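Local coordinates for putative peptide binding protein (Ruminococcus gnavus, PDB 3NOH) that probably binds peptides, though its cellular role has not been established, at residues I24-P29 with E126-I131. Sequence-based numbering, arbitrary orientation.
Sequences IFCMNP and ENADYI
The carbonyl oxygen of Asp129 receives the amide N of Met27 at 2.8 Å, the shortest backbone bond of an antiparallel ladder. It pairs strand 22-27 with strand 129-134, the outermost strand at this side of a mixed five-stranded sheet that carries helices on both faces. Asp129 N returns a bond to Met27 O, and Phe25 and Ile131 exchange a second reciprocal pair. Phe25 O also receives a CA-H contact from Tyr130, whose CA lies 3.2 Å away. Between the two hydrogen-bonded pairs sits the non-hydrogen-bonded pair Cys26-Tyr130, where the CA atoms come to 4.1 Å.

Side chains then alternate between the faces. Under helix 37-47, Met27, a selenomethionine, and Asp129 run side by side in the same direction; the bend at chi3 (-77°) brings CE back to 3.7 Å from Asp129 O. The flexible selenoether chain thus packs against this backbone and against Arg40 and Leu43, while the carboxylate of Asp129 reaches salt bridges with Arg40 and Lys44, which should favour its negative charge. On this face Ile131 lays CG2 at the edge of the Phe25 ring, and beta-branched and aromatic residues suit an extended chain. Past the end of strand 22-27, Pro29 also touches Arg40 and lays CD 3.8 Å from Ala128 CA, just before strand 129-134.

The other face is covered by helix 122-126, whose Leu125 touches Ile24, Cys26 and Tyr130. Here CG2 of Ile24 meets CD2 of Tyr130 at 3.9 Å. Small Cys26, at chi1 -173°, leans SG forward and across, a close 3.3 Å from Ala128 CB.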
loop_
_atom_site.group_PDB
_atom_site.type_symbol
_atom_site.label_atom_id
_atom_site.label_comp_id
_atom_site.label_asym_id
_atom_site.label_seq_id
_atom_site.Cartn_x
_atom_site.Cartn_y
_atom_site.Cartn_z
ATOM N N ILE A 24 -7.207 1.759 2.746
ATOM C CA ILE A 24 -6.450 2.502 1.778
ATOM C C ILE A 24 -5.125 1.891 1.440
ATOM O O ILE A 24 -4.471 1.293 2.290
ATOM C CB ILE A 24 -6.268 3.954 2.166
ATOM C CG1 ILE A 24 -5.472 4.124 3.427
ATOM C CG2 ILE A 24 -7.622 4.730 2.227
ATOM C CD1 ILE A 24 -4.996 5.632 3.517
ATOM N N PHE A 25 -4.781 2.006 0.143
ATOM C CA PHE A 25 -3.455 1.771 -0.360
ATOM C C PHE A 25 -2.880 3.111 -0.717
ATOM O O PHE A 25 -3.414 3.777 -1.602
ATOM C CB PHE A 25 -3.433 0.814 -1.544
ATOM C CG PHE A 25 -2.085 0.648 -2.167
ATOM C CD1 PHE A 25 -1.088 -0.004 -1.496
ATOM C CD2 PHE A 25 -1.824 1.163 -3.451
ATOM C CE1 PHE A 25 0.158 -0.142 -2.052
ATOM C CE2 PHE A 25 -0.561 0.992 -4.014
ATOM C CZ PHE A 25 0.414 0.363 -3.309
ATOM N N CYS A 26 -1.780 3.489 -0.042
ATOM C CA CYS A 26 -1.307 4.863 -0.082
ATOM C C CYS A 26 0.183 4.857 -0.465
ATOM O O CYS A 26 0.969 4.111 0.124
ATOM C CB CYS A 26 -1.510 5.533 1.314
ATOM S SG CYS A 26 -1.130 7.277 1.301
HETATM N N MSE A 27 0.546 5.710 -1.434
HETATM C CA MSE A 27 1.915 5.843 -1.935
HETATM C C MSE A 27 2.404 7.248 -1.684
HETATM O O MSE A 27 1.643 8.218 -1.834
HETATM C CB MSE A 27 1.964 5.540 -3.455
HETATM C CG MSE A 27 1.629 4.095 -3.772
HETATM SE SE MSE A 27 1.310 3.840 -5.626
HETATM C CE MSE A 27 -0.481 4.606 -5.630
ATOM N N ASN A 28 3.681 7.372 -1.370
ATOM C CA ASN A 28 4.358 8.653 -1.230
ATOM C C ASN A 28 4.838 9.127 -2.622
ATOM O O ASN A 28 5.837 8.654 -3.174
ATOM C CB ASN A 28 5.544 8.503 -0.274
ATOM C CG ASN A 28 6.230 9.816 -0.008
ATOM O OD1 ASN A 28 6.010 10.834 -0.716
ATOM N ND2 ASN A 28 7.097 9.813 1.003
ATOM N N PRO A 29 4.126 10.114 -3.225
ATOM C CA PRO A 29 4.450 10.513 -4.596
ATOM C C PRO A 29 5.724 11.353 -4.756
ATOM O O PRO A 29 6.182 11.628 -5.882
ATOM C CB PRO A 29 3.212 11.317 -5.005
ATOM C CG PRO A 29 2.756 11.944 -3.749
ATOM C CD PRO A 29 3.049 10.951 -2.651
ATOM N N GLU A 126 -3.735 13.790 2.565
ATOM C CA GLU A 126 -3.807 14.856 1.561
ATOM C C GLU A 126 -2.457 15.123 0.879
ATOM O O GLU A 126 -2.402 15.631 -0.210
ATOM C CB GLU A 126 -4.390 16.123 2.193
ATOM C CG GLU A 126 -5.924 16.071 2.230
ATOM C CD GLU A 126 -6.532 16.006 0.793
ATOM O OE1 GLU A 126 -6.691 17.085 0.169
ATOM O OE2 GLU A 126 -6.811 14.871 0.293
ATOM N N ASN A 127 -1.367 14.724 1.510
ATOM C CA ASN A 127 -0.044 14.879 0.896
ATOM C C ASN A 127 0.363 13.719 -0.032
ATOM O O ASN A 127 1.362 13.793 -0.763
ATOM C CB ASN A 127 0.981 15.026 2.016
ATOM C CG ASN A 127 0.789 16.310 2.799
ATOM O OD1 ASN A 127 0.308 17.310 2.260
ATOM N ND2 ASN A 127 1.145 16.283 4.078
ATOM N N ALA A 128 -0.456 12.690 -0.032
ATOM C CA ALA A 128 -0.133 11.389 -0.599
ATOM C C ALA A 128 -0.969 11.094 -1.848
ATOM O O ALA A 128 -1.760 11.922 -2.288
ATOM C CB ALA A 128 -0.367 10.349 0.425
ATOM N N ASP A 129 -0.744 9.923 -2.427
ATOM C CA ASP A 129 -1.500 9.436 -3.577
ATOM C C ASP A 129 -2.081 8.095 -3.165
ATOM O O ASP A 129 -1.348 7.103 -2.999
ATOM C CB ASP A 129 -0.639 9.296 -4.812
ATOM C CG ASP A 129 -1.469 8.935 -6.070
ATOM O OD1 ASP A 129 -2.698 9.152 -6.068
ATOM O OD2 ASP A 129 -0.906 8.399 -7.046
ATOM N N TYR A 130 -3.408 8.054 -2.969
ATOM C CA TYR A 130 -4.003 6.820 -2.481
ATOM C C TYR A 130 -5.286 6.415 -3.195
ATOM O O TYR A 130 -5.870 7.181 -3.973
ATOM C CB TYR A 130 -4.237 6.893 -0.946
ATOM C CG TYR A 130 -5.275 7.845 -0.554
ATOM C CD1 TYR A 130 -5.003 9.206 -0.376
ATOM C CD2 TYR A 130 -6.629 7.425 -0.482
ATOM C CE1 TYR A 130 -6.023 10.095 -0.044
ATOM C CE2 TYR A 130 -7.639 8.296 -0.183
ATOM C CZ TYR A 130 -7.357 9.619 0.011
ATOM O OH TYR A 130 -8.352 10.440 0.374
ATOM N N ILE A 131 -5.669 5.158 -2.944
ATOM C CA ILE A 131 -6.898 4.572 -3.432
ATOM C C ILE A 131 -7.634 3.875 -2.285
ATOM O O ILE A 131 -6.994 3.249 -1.422
ATOM C CB ILE A 131 -6.609 3.613 -4.621
ATOM C CG1 ILE A 131 -7.863 3.049 -5.219
ATOM C CG2 ILE A 131 -5.684 2.450 -4.228
ATOM C CD1 ILE A 131 -7.594 2.417 -6.627
#